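Local coordinates for protein protease (Helicobacter pylori, PDB 5EUF) that probably acts as a zinc-dependent M16-family peptidase that cleaves the cytoplasmic domain of human junctional adhesion molecule A, weakening the gastric epithelial barrier, at residues B[101-106]-B[209-214]. Numbering follows the deposited sequence.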
loop_
_atom_site.group_PDB
_atom_site.type_symbol
_atom_site.label_atom_id
_atom_site.label_comp_id
_atom_site.label_asym_id
_atom_site.label_seq_id
_atom_site.Cartn_x
_atom_site.Cartn_y
_atom_site.Cartn_z
ATOM N N ASN B 101 33.729 22.450 20.728
ATOM C CA ASN B 101 32.873 21.331 21.102
ATOM C C ASN B 101 32.725 20.310 19.981
ATOM O O ASN B 101 31.847 19.449 20.029
ATOM C CB ASN B 101 31.497 21.838 21.532
ATOM C CG ASN B 101 31.557 22.680 22.789
ATOM O OD1 ASN B 101 31.067 23.809 22.819
ATOM N ND2 ASN B 101 32.167 22.137 23.835
ATOM N N LEU B 102 33.587 20.407 18.976
ATOM C CA LEU B 102 33.594 19.443 17.882
ATOM C C LEU B 102 33.904 18.040 18.385
ATOM O O LEU B 102 33.268 17.069 17.978
ATOM C CB LEU B 102 34.611 19.845 16.815
ATOM C CG LEU B 102 34.812 18.801 15.715
ATOM C CD1 LEU B 102 33.543 18.634 14.894
ATOM C CD2 LEU B 102 35.990 19.165 14.829
ATOM N N ASP B 103 34.886 17.944 19.277
ATOM C CA ASP B 103 35.331 16.656 19.794
ATOM C C ASP B 103 34.243 15.964 20.610
ATOM O O ASP B 103 33.973 14.780 20.417
ATOM C CB ASP B 103 36.589 16.827 20.643
ATOM C CG ASP B 103 37.233 15.504 20.997
ATOM O OD1 ASP B 103 37.994 14.975 20.160
ATOM O OD2 ASP B 103 36.983 14.989 22.109
ATOM N N LYS B 104 33.620 16.706 21.519
ATOM C CA LYS B 104 32.567 16.144 22.355
ATOM C C LYS B 104 31.339 15.782 21.525
ATOM O O LYS B 104 30.660 14.795 21.808
ATOM C CB LYS B 104 32.180 17.122 23.464
ATOM C CG LYS B 104 31.242 16.534 24.506
ATOM C CD LYS B 104 31.890 15.366 25.232
ATOM C CE LYS B 104 30.969 14.801 26.304
ATOM N NZ LYS B 104 31.565 13.618 26.993
ATOM N N SER B 105 31.062 16.582 20.498
ATOM C CA SER B 105 29.918 16.337 19.623
ATOM C C SER B 105 30.090 15.039 18.841
ATOM O O SER B 105 29.147 14.262 18.694
ATOM C CB SER B 105 29.718 17.508 18.659
ATOM O OG SER B 105 29.399 18.691 19.367
ATOM N N LEU B 106 31.301 14.811 18.344
ATOM C CA LEU B 106 31.617 13.580 17.632
ATOM C C LEU B 106 31.534 12.374 18.563
ATOM O O LEU B 106 31.116 11.292 18.152
ATOM C CB LEU B 106 33.006 13.670 17.001
ATOM C CG LEU B 106 33.090 14.586 15.780
ATOM C CD1 LEU B 106 34.483 14.572 15.177
ATOM C CD2 LEU B 106 32.054 14.170 14.751
ATOM N N THR B 209 37.101 12.373 13.792
ATOM C CA THR B 209 36.078 11.427 13.372
ATOM C C THR B 209 36.656 10.014 13.362
ATOM O O THR B 209 36.008 9.066 13.807
ATOM C CB THR B 209 35.517 11.776 11.987
ATOM O OG1 THR B 209 34.813 13.021 12.064
ATOM C CG2 THR B 209 34.561 10.698 11.515
ATOM N N LYS B 210 37.884 9.884 12.865
ATOM C CA LYS B 210 38.596 8.611 12.908
ATOM C C LYS B 210 38.748 8.140 14.344
ATOM O O LYS B 210 38.715 6.944 14.623
ATOM C CB LYS B 210 39.974 8.728 12.252
ATOM C CG LYS B 210 39.956 8.769 10.734
ATOM C CD LYS B 210 41.374 8.792 10.181
ATOM C CE LYS B 210 41.380 8.862 8.662
ATOM N NZ LYS B 210 42.762 8.839 8.107
ATOM N N LYS B 211 38.915 9.091 15.255
ATOM C CA LYS B 211 39.055 8.777 16.669
ATOM C C LYS B 211 37.807 8.086 17.217
ATOM O O LYS B 211 37.906 7.111 17.958
ATOM C CB LYS B 211 39.350 10.046 17.473
ATOM C CG LYS B 211 39.322 9.843 18.980
ATOM C CD LYS B 211 39.801 11.073 19.733
ATOM C CE LYS B 211 39.851 10.813 21.233
ATOM N NZ LYS B 211 40.372 11.984 21.998
ATOM N N HIS B 212 36.633 8.578 16.835
ATOM C CA HIS B 212 35.393 8.099 17.436
ATOM C C HIS B 212 34.624 7.088 16.585
ATOM O O HIS B 212 33.790 6.348 17.104
ATOM C CB HIS B 212 34.481 9.286 17.757
ATOM C CG HIS B 212 35.054 10.230 18.767
ATOM N ND1 HIS B 212 35.795 11.336 18.413
ATOM C CD2 HIS B 212 35.002 10.228 20.119
ATOM C CE1 HIS B 212 36.170 11.980 19.504
ATOM N NE2 HIS B 212 35.702 11.327 20.553
ATOM N N PHE B 213 34.904 7.042 15.288
ATOM C CA PHE B 213 34.066 6.256 14.390
ATOM C C PHE B 213 34.780 5.114 13.663
ATOM O O PHE B 213 34.134 4.165 13.222
ATOM C CB PHE B 213 33.413 7.183 13.360
ATOM C CG PHE B 213 32.445 8.165 13.959
ATOM C CD1 PHE B 213 31.101 7.848 14.081
ATOM C CD2 PHE B 213 32.878 9.402 14.406
ATOM C CE1 PHE B 213 30.206 8.747 14.634
ATOM C CE2 PHE B 213 31.988 10.306 14.960
ATOM C CZ PHE B 213 30.649 9.977 15.074
ATOM N N GLU B 214 36.100 5.198 13.536
ATOM C CA GLU B 214 36.843 4.213 12.752
ATOM C C GLU B 214 36.757 2.809 13.347
ATOM O O GLU B 214 36.825 1.815 12.622
ATOM C CB GLU B 214 38.310 4.631 12.621
ATOM C CG GLU B 214 39.101 3.823 11.605
ATOM C CD GLU B 214 40.562 4.224 11.552
ATOM O OE1 GLU B 214 41.183 4.379 12.626
ATOM O OE2 GLU B 214 41.088 4.388 10.430
#
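Leu106 meets Thr209, His212 and Phe213 where two near-parallel helices, 102-113 and 202-213, pack side by side on a mixed sheet in the alpha/beta fold of the M16 peptidases. The axes of 102-106 and 209-213 come within 9.8 Å at a crossing angle of -25°, and no hydrogen bond links the segments 101-106 and 209-214. Leu106, its CG anti to the carbonyl carbon (chi1 -73°), sends both methyls across: Leu106 CD1 lies 3.5 Å from Thr209 OG1, while CD2 meets Phe213 CE2 at 3.9 Å. The leucine side chain crosses those of Thr209 and Phe213 at about right angles; Val33 of strand 30-37 and Leu208 of helix 202-213 also touch it. Thr209 OG1 is satisfied within its own helix by Val205 O, so toward Leu106 it offers simple van der Waals contact. The His212 imidazole is wedged between the helices, with Leu106 C over one face and Lys211 CG over the other, neither centred on the ring. ND1 bonds back to Leu208 O, which should fix the turn of the ring and point CE1 at Asp103. That aspartate swings its carboxylate toward the imidazole edge, turned 67° from the ring plane. Lys211 NZ, 4.2 Å from Asp103 OD1, is too distant for a salt bridge but may add weak attraction at the outer margin. Asp103 OD1 lies in the plane of the imidazole, 3.6 Å from His212 CE1.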